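Local coordinates for protein beta-glucuronidase (Dictyoglomus thermophilum, PDB 6XXW) that probably hydrolyses beta-D-glucuronides, releasing the terminal glucuronic acid from its aglycone, at residues A[97-102]-A[115-121]; A[179-185]-A[314-318]; A[300-304]-A[585-589]; A[500-506]-A[544-550]. All blocks are in the same frame, centred on the assembly; numbering follows the deposited sequence.

Interaction 1. Residues A[97-102]-A[115-121]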
# COMPACT_ATOMS: atom_id res chain seq x y z
N ALA A 97 3.99 34.63 -8.01
CA ALA A 97 2.83 34.42 -7.15
C ALA A 97 3.28 34.27 -5.71
O ALA A 97 4.33 33.66 -5.44
CB ALA A 97 2.03 33.18 -7.58
N ALA A 98 2.50 34.83 -4.78
CA ALA A 98 2.72 34.66 -3.35
C ALA A 98 1.38 34.66 -2.64
O ALA A 98 0.62 35.63 -2.74
CB ALA A 98 3.63 35.77 -2.79
N ALA A 99 1.06 33.59 -1.91
CA ALA A 99 -0.27 33.40 -1.33
C ALA A 99 -0.28 33.83 0.13
O ALA A 99 0.41 33.21 0.95
CB ALA A 99 -0.70 31.94 -1.46
N HIS A 100 -1.07 34.85 0.49
CA HIS A 100 -2.07 35.52 -0.34
C HIS A 100 -1.90 37.05 -0.40
O HIS A 100 -2.28 37.67 -1.39
CB HIS A 100 -3.49 35.21 0.19
CG HIS A 100 -3.78 33.74 0.26
ND1 HIS A 100 -4.15 33.00 -0.84
CD2 HIS A 100 -3.73 32.87 1.30
CE1 HIS A 100 -4.31 31.74 -0.48
NE2 HIS A 100 -4.06 31.63 0.81
N PHE A 101 -1.38 37.65 0.67
CA PHE A 101 -1.01 39.07 0.71
C PHE A 101 0.50 39.19 0.75
O PHE A 101 1.17 38.41 1.46
CB PHE A 101 -1.61 39.78 1.93
CG PHE A 101 -3.09 39.60 2.10
CD1 PHE A 101 -3.97 40.56 1.63
CD2 PHE A 101 -3.60 38.49 2.75
CE1 PHE A 101 -5.34 40.40 1.81
CE2 PHE A 101 -4.96 38.33 2.92
CZ PHE A 101 -5.83 39.28 2.45
N SER A 102 1.06 40.15 0.02
CA SER A 102 2.52 40.24 -0.07
C SER A 102 2.97 41.70 -0.11
O SER A 102 2.27 42.58 -0.61
CB SER A 102 3.04 39.50 -1.31
OG SER A 102 4.46 39.45 -1.31
N LYS A 115 -2.38 41.77 -3.44
CA LYS A 115 -3.45 41.01 -2.81
C LYS A 115 -3.92 39.97 -3.80
O LYS A 115 -4.34 40.31 -4.92
CB LYS A 115 -4.61 41.93 -2.42
CG LYS A 115 -5.85 41.21 -1.95
CD LYS A 115 -6.89 42.22 -1.50
CE LYS A 115 -8.19 41.53 -1.17
NZ LYS A 115 -9.18 42.53 -0.69
N GLY A 116 -3.90 38.71 -3.39
CA GLY A 116 -4.28 37.61 -4.25
C GLY A 116 -3.08 36.71 -4.50
O GLY A 116 -2.04 37.16 -4.99
N GLY A 117 -3.23 35.43 -4.20
CA GLY A 117 -2.10 34.53 -4.22
C GLY A 117 -1.79 33.81 -5.52
O GLY A 117 -0.92 32.94 -5.51
N PHE A 118 -2.46 34.14 -6.64
CA PHE A 118 -2.32 33.33 -7.85
C PHE A 118 -2.06 34.15 -9.11
O PHE A 118 -2.17 33.62 -10.22
CB PHE A 118 -3.56 32.45 -8.02
CG PHE A 118 -3.83 31.62 -6.81
CD1 PHE A 118 -3.20 30.39 -6.65
CD2 PHE A 118 -4.64 32.10 -5.81
CE1 PHE A 118 -3.41 29.64 -5.51
CE2 PHE A 118 -4.86 31.35 -4.66
CZ PHE A 118 -4.24 30.13 -4.52
N LEU A 119 -1.67 35.41 -8.96
CA LEU A 119 -1.31 36.24 -10.11
C LEU A 119 -0.06 37.05 -9.80
O LEU A 119 0.24 37.31 -8.63
CB LEU A 119 -2.48 37.16 -10.51
CG LEU A 119 -3.65 36.43 -11.17
CD1 LEU A 119 -4.88 37.33 -11.26
CD2 LEU A 119 -3.32 35.84 -12.55
N PRO A 120 0.70 37.42 -10.83
CA PRO A 120 2.00 38.06 -10.60
C PRO A 120 1.89 39.55 -10.31
O PRO A 120 0.89 40.21 -10.61
CB PRO A 120 2.73 37.82 -11.92
CG PRO A 120 1.64 37.83 -12.93
CD PRO A 120 0.46 37.17 -12.27
N PHE A 121 2.97 40.08 -9.74
CA PHE A 121 3.02 41.51 -9.48
C PHE A 121 4.46 41.96 -9.61
O PHE A 121 5.39 41.17 -9.45
CB PHE A 121 2.45 41.88 -8.10
CG PHE A 121 2.97 41.02 -6.96
CD1 PHE A 121 2.49 39.73 -6.76
CD2 PHE A 121 3.90 41.52 -6.08
CE1 PHE A 121 2.95 38.96 -5.71
CE2 PHE A 121 4.37 40.75 -5.03
CZ PHE A 121 3.89 39.47 -4.84
O HOH W 1 0.36 36.42 -6.07
O HOH W 2 -5.45 34.57 -2.83
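A classic beta bulge, in which His-100 and Phe-101 both face Asp-142, breaks the strand of the sugar-binding domain just where the loop 115-121 folds back over it. The peptide bond entering His-100 is cis, and the carbonyl O of that residue accepts the N-H of Gly-116 at 2.8 Å, with an angle of 144° at the hydrogen. Beyond this bond the backbones lie almost against each other: Gly-117 CA sits 3.6 Å from Ala-99 CA and sends a CA-H...O contact to Ala-98 O. A side chain on Gly-117 would collide with Ala-99 CA and with the His-100 ring, so the close approach demands glycine. Two waters fill in where the backbones diverge. One takes the N-H of Ala-98 and lies 2.7 Å from Leu-119 O and close to Gly-116 O as well; the other accepts from Gly-117 N and stands 2.8 Å from His-100 ND1, while NE2 of that ring is bound to Asn-178. Phe-121 has CG wedged between its backbone N and carbonyl carbon (chi1 48°), which swings the ring back to the strand: CZ reaches Ser-102 CB at 3.6 Å and the ring edge meets Ala-98 CB at 4.2 Å. At the other end Phe-101 and Lys-115 run side by side, CE1 against CG at 3.9 Å, as a non-hydrogen-bonded antiparallel pair; Lys-115 extends on to Asp-148 O. Phe-101 and Lys-115 lie at the open end of the beta hairpin 101-115, within the jelly-roll beta sandwich characteristic of the family 2 sugar-binding domain.

Interaction 2. Residues A[179-185]-A[314-318]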
# COMPACT_ATOMS: atom_id res chain seq x y z
N TYR A 179 -1.82 26.09 1.28
CA TYR A 179 -0.38 26.24 1.12
C TYR A 179 -0.01 27.71 0.95
O TYR A 179 -0.73 28.47 0.30
CB TYR A 179 0.12 25.46 -0.10
CG TYR A 179 0.40 23.98 0.10
CD1 TYR A 179 1.36 23.54 1.01
CD2 TYR A 179 -0.29 23.03 -0.66
CE1 TYR A 179 1.61 22.17 1.18
CE2 TYR A 179 -0.03 21.66 -0.51
CZ TYR A 179 0.91 21.25 0.41
OH TYR A 179 1.14 19.90 0.54
N SER A 180 1.14 28.10 1.51
CA SER A 180 1.59 29.47 1.42
C SER A 180 3.09 29.53 1.14
O SER A 180 3.83 28.56 1.32
CB SER A 180 1.28 30.25 2.71
OG SER A 180 1.67 31.62 2.55
N GLY A 181 3.52 30.71 0.71
CA GLY A 181 4.90 30.96 0.34
C GLY A 181 4.97 31.63 -1.01
O GLY A 181 3.96 32.10 -1.55
N ILE A 182 6.18 31.67 -1.57
CA ILE A 182 6.40 32.23 -2.90
C ILE A 182 6.34 31.06 -3.87
O ILE A 182 7.30 30.30 -4.01
CB ILE A 182 7.73 32.98 -3.00
CG1 ILE A 182 7.78 34.13 -1.98
CG2 ILE A 182 7.89 33.56 -4.42
CD1 ILE A 182 9.17 34.73 -1.82
N HIS A 183 5.22 30.95 -4.59
CA HIS A 183 4.90 29.76 -5.37
C HIS A 183 5.41 29.81 -6.80
O HIS A 183 5.46 28.77 -7.46
CB HIS A 183 3.38 29.55 -5.36
CG HIS A 183 2.83 29.15 -4.03
ND1 HIS A 183 1.52 29.34 -3.67
CD2 HIS A 183 3.42 28.53 -2.97
CE1 HIS A 183 1.32 28.87 -2.45
NE2 HIS A 183 2.46 28.37 -2.01
N ARG A 184 5.80 30.97 -7.29
CA ARG A 184 6.28 31.10 -8.66
C ARG A 184 7.51 31.99 -8.66
O ARG A 184 7.75 32.73 -7.70
CB ARG A 184 5.17 31.64 -9.59
CG ARG A 184 3.96 30.69 -9.62
CD ARG A 184 2.80 31.20 -10.44
NE ARG A 184 1.60 30.42 -10.14
CZ ARG A 184 0.36 30.86 -10.32
NH1 ARG A 184 0.15 32.08 -10.82
NH2 ARG A 184 -0.68 30.09 -10.03
N PRO A 185 8.33 31.92 -9.71
CA PRO A 185 9.67 32.52 -9.65
C PRO A 185 9.66 34.02 -9.40
O PRO A 185 8.78 34.75 -9.86
CB PRO A 185 10.26 32.20 -11.03
CG PRO A 185 9.61 30.88 -11.39
CD PRO A 185 8.19 31.04 -10.90
N GLY A 314 4.52 21.59 -2.43
CA GLY A 314 3.19 22.15 -2.34
C GLY A 314 2.74 22.73 -3.66
O GLY A 314 2.66 22.01 -4.66
N LYS A 315 2.46 24.03 -3.69
CA LYS A 315 2.00 24.70 -4.91
C LYS A 315 3.14 25.30 -5.73
O LYS A 315 2.88 25.99 -6.72
CB LYS A 315 0.98 25.80 -4.55
CG LYS A 315 -0.21 25.26 -3.72
CD LYS A 315 -1.36 26.27 -3.68
CE LYS A 315 -2.37 26.03 -4.80
NZ LYS A 315 -2.71 24.58 -5.01
N GLY A 316 4.39 25.06 -5.34
CA GLY A 316 5.51 25.68 -6.03
C GLY A 316 5.63 25.20 -7.46
O GLY A 316 5.43 24.02 -7.76
N LEU A 317 5.97 26.14 -8.36
CA LEU A 317 6.24 25.82 -9.76
C LEU A 317 7.38 24.82 -9.89
O LEU A 317 8.43 24.98 -9.27
CB LEU A 317 6.60 27.09 -10.54
CG LEU A 317 7.01 26.82 -11.99
CD1 LEU A 317 5.77 26.73 -12.85
CD2 LEU A 317 7.93 27.90 -12.51
N ASP A 318 7.18 23.79 -10.72
CA ASP A 318 8.25 22.83 -11.02
C ASP A 318 8.10 22.39 -12.47
O ASP A 318 7.11 21.75 -12.82
CB ASP A 318 8.20 21.63 -10.08
CG ASP A 318 9.20 20.55 -10.47
OD1 ASP A 318 10.28 20.89 -10.99
OD2 ASP A 318 8.91 19.36 -10.25
O HOH W 3 2.47 27.77 -9.04
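Tyr-179 and His-183 each lay a ring face on the loop 314-318, and there the packing is tight. Gly-314 CA stands almost on the normal of the Tyr-179 ring, 3.6 Å from its centroid, a CH-pi contact possible only because no side chain grows from that carbon toward the ring. Lys-315 does the same to His-183 with its CB, 3.7 Å from the imidazole centroid, while Gly-181 O covers the opposite face, so the imidazole is sandwiched. Further along the lysine, CG leans on Tyr-179 CB at 3.6 Å; a bend at chi3 (92°) then turns the chain aside, and NZ finds Tyr-342 OH and Glu-308 O. Losing the ring of Tyr-179 to an alanine is likely to uncover Gly-314 CA and leave Asp-60 and Arg-574 without the phenolic hydroxyl both of them bind. The backbones are joined by Leu-317 N to His-183 O, 2.8 Å and fairly straight at 158°. A water bridges the buried Arg-184 NE and Lys-315 O, 3.0 Å from each, and Arg-184 itself is salt-bridged to Glu-308. The Pro-185 end is the partly exposed side: it rests on one apolar touch, Leu-317 CD2 to Pro-185 CD at 3.5 Å, the two side chains crossing at about a right angle. The contact thus joins the sugar-binding domain to the TIM barrel domain: strand 181-183 runs between strands 56-57 and 90-99 of the sandwich sheet, and the loop 314-318 leads directly into helix 319-332, with Asp-318 at its N-cap.

Interaction 3. Residues A[300-304]-A[585-589]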
# COMPACT_ATOMS: atom_id res chain seq x y z
N TYR A 300 -15.22 18.36 -28.49
CA TYR A 300 -15.63 17.57 -27.33
C TYR A 300 -14.48 17.56 -26.32
O TYR A 300 -13.40 17.04 -26.61
CB TYR A 300 -16.02 16.14 -27.69
CG TYR A 300 -16.64 15.41 -26.50
CD1 TYR A 300 -15.86 14.61 -25.66
CD2 TYR A 300 -17.99 15.57 -26.20
CE1 TYR A 300 -16.43 13.97 -24.55
CE2 TYR A 300 -18.57 14.94 -25.11
CZ TYR A 300 -17.80 14.15 -24.29
OH TYR A 300 -18.41 13.53 -23.21
N PHE A 301 -14.72 18.14 -25.14
CA PHE A 301 -13.69 18.18 -24.10
C PHE A 301 -13.48 16.80 -23.51
O PHE A 301 -14.42 16.17 -23.04
CB PHE A 301 -14.07 19.12 -22.95
CG PHE A 301 -14.11 20.56 -23.32
CD1 PHE A 301 -15.21 21.09 -23.97
CD2 PHE A 301 -13.07 21.40 -22.97
CE1 PHE A 301 -15.26 22.44 -24.30
CE2 PHE A 301 -13.12 22.77 -23.30
CZ PHE A 301 -14.22 23.27 -23.95
N LYS A 302 -12.22 16.41 -23.46
CA LYS A 302 -11.81 15.17 -22.79
C LYS A 302 -10.71 15.57 -21.81
O LYS A 302 -9.69 15.94 -22.26
CB LYS A 302 -11.31 14.13 -23.79
CG LYS A 302 -12.33 13.63 -24.79
CD LYS A 302 -11.75 12.75 -25.85
CE LYS A 302 -10.52 13.29 -26.52
NZ LYS A 302 -10.05 12.41 -27.60
N GLY A 303 -10.95 15.49 -20.51
CA GLY A 303 -9.88 15.96 -19.64
C GLY A 303 -10.17 15.94 -18.16
O GLY A 303 -10.88 15.11 -17.71
N PHE A 304 -9.48 17.04 -17.51
CA PHE A 304 -9.44 16.95 -16.06
C PHE A 304 -9.68 18.29 -15.40
O PHE A 304 -9.64 19.29 -16.03
CB PHE A 304 -8.10 16.37 -15.60
CG PHE A 304 -7.86 14.96 -16.05
CD1 PHE A 304 -8.39 13.89 -15.34
CD2 PHE A 304 -7.11 14.70 -17.18
CE1 PHE A 304 -8.18 12.59 -15.75
CE2 PHE A 304 -6.89 13.40 -17.60
CZ PHE A 304 -7.43 12.34 -16.88
N LEU A 585 -9.78 5.36 -19.13
CA LEU A 585 -9.92 6.62 -19.86
C LEU A 585 -9.04 6.65 -21.11
O LEU A 585 -9.45 7.15 -22.16
CB LEU A 585 -9.59 7.80 -18.93
CG LEU A 585 -10.62 8.08 -17.83
CD1 LEU A 585 -10.11 9.15 -16.86
CD2 LEU A 585 -11.99 8.44 -18.39
N LYS A 586 -7.82 6.10 -21.02
CA LYS A 586 -6.98 6.04 -22.21
C LYS A 586 -7.67 5.28 -23.33
O LYS A 586 -7.62 5.70 -24.50
CB LYS A 586 -5.64 5.37 -21.88
CG LYS A 586 -4.62 5.35 -23.05
CD LYS A 586 -3.29 4.76 -22.59
CE LYS A 586 -2.39 4.40 -23.77
NZ LYS A 586 -1.93 5.58 -24.55
N GLU A 587 -8.32 4.17 -23.01
CA GLU A 587 -8.97 3.36 -24.04
C GLU A 587 -10.20 4.07 -24.59
O GLU A 587 -10.40 4.11 -25.81
CB GLU A 587 -9.32 1.98 -23.50
CG GLU A 587 -9.51 0.95 -24.60
CD GLU A 587 -10.60 -0.06 -24.28
OE1 GLU A 587 -11.25 -0.56 -25.23
OE2 GLU A 587 -10.80 -0.36 -23.09
N ARG A 588 -11.04 4.63 -23.71
CA ARG A 588 -12.19 5.40 -24.18
C ARG A 588 -11.74 6.57 -25.05
O ARG A 588 -12.17 6.71 -26.20
CB ARG A 588 -13.00 5.91 -22.98
CG ARG A 588 -14.08 6.94 -23.34
CD ARG A 588 -14.99 7.23 -22.14
NE ARG A 588 -15.90 8.36 -22.39
CZ ARG A 588 -17.03 8.29 -23.08
NH1 ARG A 588 -17.42 7.13 -23.61
NH2 ARG A 588 -17.77 9.39 -23.25
N TRP A 589 -10.84 7.41 -24.52
CA TRP A 589 -10.50 8.64 -25.22
C TRP A 589 -9.70 8.39 -26.49
O TRP A 589 -9.68 9.26 -27.37
CB TRP A 589 -9.74 9.57 -24.28
CG TRP A 589 -10.62 10.17 -23.20
CD1 TRP A 589 -11.98 10.20 -23.16
CD2 TRP A 589 -10.17 10.82 -22.01
NE1 TRP A 589 -12.41 10.84 -22.01
CE2 TRP A 589 -11.31 11.24 -21.30
CE3 TRP A 589 -8.90 11.11 -21.49
CZ2 TRP A 589 -11.22 11.91 -20.08
CZ3 TRP A 589 -8.81 11.78 -20.28
CH2 TRP A 589 -9.97 12.18 -19.60
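With CG anti to its carbonyl carbon and chi2 extended, Lys-302 runs CB, CG and CD over one face of Trp-589; the bend at chi3 (-49°) then turns NZ to that residue's carbonyl. The lysine CB lies 3.8 Å from the centroid of the indole's five-membered ring, and CD reaches CD1 at 3.7 Å, the two side chains sliding past each other in opposite directions. NZ donates to Trp-589 O at 3.2 Å and also to Leu-592 O, so an ammonium group probably meets the partial negative charge at the end of helix 580-591. This is the outer layer of the (beta/alpha)8 barrel: helix 585-589 packs outside strand 301-304, running nearly antiparallel to it at 165° with the axes 10.3 Å apart. The far rim of the indole lies against the backbone of Gly-303, Trp-589 CH2 3.6 Å from Gly-303 N. That rim also points at the face of Phe-304 in an offset edge-to-face pair, centroids 5.4 Å apart and planes at 73°. Leu-585 CD1 touches Phe-304 CE1 at 4.1 Å, and its CB covers the indole face turned from Lys-302. Arg-588 NH2 is salt-bridged to Asp-539 and to Glu-547.

Interaction 4. Residues A[500-506]-A[544-550]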
# COMPACT_ATOMS: atom_id res chain seq x y z
N PRO A 500 -24.78 24.47 -24.27
CA PRO A 500 -23.92 23.28 -24.16
C PRO A 500 -23.56 23.04 -22.70
O PRO A 500 -23.44 23.99 -21.90
CB PRO A 500 -22.68 23.63 -24.99
CG PRO A 500 -23.00 24.91 -25.72
CD PRO A 500 -24.09 25.58 -24.94
N ILE A 501 -23.39 21.77 -22.35
CA ILE A 501 -23.11 21.36 -20.98
C ILE A 501 -21.82 20.54 -20.95
O ILE A 501 -21.65 19.60 -21.73
CB ILE A 501 -24.28 20.55 -20.39
CG1 ILE A 501 -25.57 21.38 -20.42
CG2 ILE A 501 -23.96 20.09 -18.97
CD1 ILE A 501 -26.76 20.63 -19.88
N ILE A 502 -20.93 20.90 -20.04
CA ILE A 502 -19.76 20.10 -19.70
C ILE A 502 -20.00 19.48 -18.33
O ILE A 502 -20.31 20.21 -17.38
CB ILE A 502 -18.48 20.95 -19.70
CG1 ILE A 502 -18.21 21.55 -21.08
CG2 ILE A 502 -17.28 20.12 -19.17
CD1 ILE A 502 -17.05 22.57 -21.12
N LEU A 503 -19.86 18.16 -18.23
CA LEU A 503 -19.82 17.55 -16.90
C LEU A 503 -18.43 17.86 -16.37
O LEU A 503 -17.46 17.15 -16.65
CB LEU A 503 -20.09 16.04 -16.96
CG LEU A 503 -20.17 15.33 -15.60
CD1 LEU A 503 -21.32 15.86 -14.80
CD2 LEU A 503 -20.31 13.81 -15.77
N SER A 504 -18.33 18.94 -15.58
CA SER A 504 -17.03 19.52 -15.24
C SER A 504 -16.33 18.83 -14.07
O SER A 504 -15.13 19.05 -13.87
CB SER A 504 -17.19 21.01 -14.94
OG SER A 504 -18.28 21.25 -14.07
N GLU A 505 -17.04 18.01 -13.29
CA GLU A 505 -16.41 17.20 -12.25
C GLU A 505 -17.26 15.97 -12.00
O GLU A 505 -18.49 16.05 -11.98
CB GLU A 505 -16.26 17.94 -10.92
CG GLU A 505 -15.22 19.03 -10.87
CD GLU A 505 -15.03 19.57 -9.46
OE1 GLU A 505 -15.35 18.84 -8.49
OE2 GLU A 505 -14.56 20.73 -9.33
N PHE A 506 -16.58 14.86 -11.77
CA PHE A 506 -17.18 13.64 -11.24
C PHE A 506 -16.03 12.70 -10.94
O PHE A 506 -15.00 12.73 -11.61
CB PHE A 506 -18.20 13.00 -12.22
CG PHE A 506 -17.62 12.57 -13.55
CD1 PHE A 506 -17.17 13.51 -14.47
CD2 PHE A 506 -17.56 11.21 -13.89
CE1 PHE A 506 -16.66 13.12 -15.69
CE2 PHE A 506 -17.06 10.80 -15.11
CZ PHE A 506 -16.60 11.74 -16.02
N VAL A 544 -24.33 17.41 -24.38
CA VAL A 544 -23.15 17.34 -23.53
C VAL A 544 -21.93 17.38 -24.43
O VAL A 544 -21.75 16.51 -25.30
CB VAL A 544 -23.17 16.09 -22.63
CG1 VAL A 544 -21.84 15.91 -21.92
CG2 VAL A 544 -24.32 16.19 -21.60
N VAL A 545 -21.10 18.41 -24.25
CA VAL A 545 -19.95 18.64 -25.11
C VAL A 545 -18.63 18.38 -24.39
O VAL A 545 -17.57 18.71 -24.92
CB VAL A 545 -19.96 20.07 -25.69
CG1 VAL A 545 -21.25 20.30 -26.48
CG2 VAL A 545 -19.84 21.11 -24.56
N GLY A 546 -18.67 17.81 -23.19
CA GLY A 546 -17.43 17.58 -22.47
C GLY A 546 -17.52 16.75 -21.21
O GLY A 546 -18.56 16.72 -20.53
N GLU A 547 -16.41 16.07 -20.89
CA GLU A 547 -16.27 15.30 -19.66
C GLU A 547 -14.93 15.63 -19.03
O GLU A 547 -13.88 15.45 -19.65
CB GLU A 547 -16.40 13.78 -19.91
CG GLU A 547 -15.37 13.16 -20.88
CD GLU A 547 -15.81 11.81 -21.45
OE1 GLU A 547 -15.02 10.85 -21.40
OE2 GLU A 547 -16.96 11.72 -21.95
N HIS A 548 -14.96 16.17 -17.81
CA HIS A 548 -13.75 16.43 -17.04
C HIS A 548 -13.86 15.64 -15.74
O HIS A 548 -14.75 15.90 -14.91
CB HIS A 548 -13.56 17.92 -16.77
CG HIS A 548 -12.85 18.66 -17.87
ND1 HIS A 548 -12.41 19.96 -17.74
CD2 HIS A 548 -12.51 18.28 -19.13
CE1 HIS A 548 -11.82 20.35 -18.86
NE2 HIS A 548 -11.87 19.34 -19.72
N ILE A 549 -12.96 14.69 -15.55
CA ILE A 549 -12.93 13.89 -14.33
C ILE A 549 -12.20 14.69 -13.25
O ILE A 549 -11.21 15.37 -13.51
CB ILE A 549 -12.25 12.53 -14.60
CG1 ILE A 549 -13.15 11.62 -15.45
CG2 ILE A 549 -11.92 11.80 -13.29
CD1 ILE A 549 -13.21 11.92 -16.96
N TRP A 550 -12.72 14.63 -12.03
CA TRP A 550 -12.03 15.13 -10.85
C TRP A 550 -11.35 13.95 -10.16
O TRP A 550 -12.04 13.03 -9.72
CB TRP A 550 -13.03 15.76 -9.88
CG TRP A 550 -12.36 16.47 -8.76
CD1 TRP A 550 -12.16 16.01 -7.49
CD2 TRP A 550 -11.77 17.76 -8.83
NE1 TRP A 550 -11.48 16.96 -6.76
CE2 TRP A 550 -11.23 18.05 -7.56
CE3 TRP A 550 -11.66 18.72 -9.85
CZ2 TRP A 550 -10.60 19.26 -7.27
CZ3 TRP A 550 -11.01 19.92 -9.56
CH2 TRP A 550 -10.49 20.18 -8.29
O HOH W 4 -13.27 20.79 -15.10
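Phe-506 and Ile-549 form an apolar centre at one end of two parallel strands, 501-505 and 544-550, the seventh and eighth of the TIM barrel, linked as a beta-alpha-beta unit through helix 524-538. With CG between its backbone N and carbonyl carbon (chi1 61°), the Phe-506 ring folds back so that CZ meets Ile-549 CG1 at 3.5 Å, while Leu-503 CD2 rests on one ring face. At the other end Val-545 CG2 fills the angle between Pro-500 CB and Ile-502 CG1, the latter at 3.9 Å. Gly-546 lacks a side chain where a CB would be tight against Ile-502 CG1. Between these clusters runs the backbone pairing: Ile-501 O accepts from Val-545 N, Leu-503 N donates to Gly-546 O, and His-548 N reaches Leu-503 O at 2.9 Å, nearly straight at 172°. At the polar edge the Glu-505 carboxylate stacks on Trp-550, planes 17° apart, with CD 3.5 Å from CE3. Its OE1 binds Tyr-469, and its OE2 binds Arg-338 and a TRS molecule; family 2 hydrolases carry their nucleophile at this strand end. Replacing Glu-505 with alanine would probably cost Arg-338 this salt bridge, Tyr-469 its bond to OE1 and the indole the carboxylate stacked on one face. Beside it, a water donates to Ser-504 O at 2.8 Å and lies in the plane of the His-548 ring, 2.9 Å from ND1.

Interactions 1 and 2, centres 10 Å apart, share the sandwich sheet, where Ala-99 O lies 2.6 Å from Ser-180 OG. Interactions 3 and 4, also 10 Å apart, share the barrel: Glu-547 OE1, 2.7 Å from Trp-589 NE1, ties strand 544-550 to the outer helix, and OE2, 2.6 Å from Tyr-300 OH, ties it to segment 300-304. Interactions 2 and 4 approach to about 10 Å at their nearest atoms. One TRS, probably from the crystallisation liquor, lies about 3 Å from the Glu-505 side chain, at the strand end carrying the family 2 nucleophile, so interaction 4 probably borders the active site; a separate TRS lies about 4 Å from the Tyr-179 side chain.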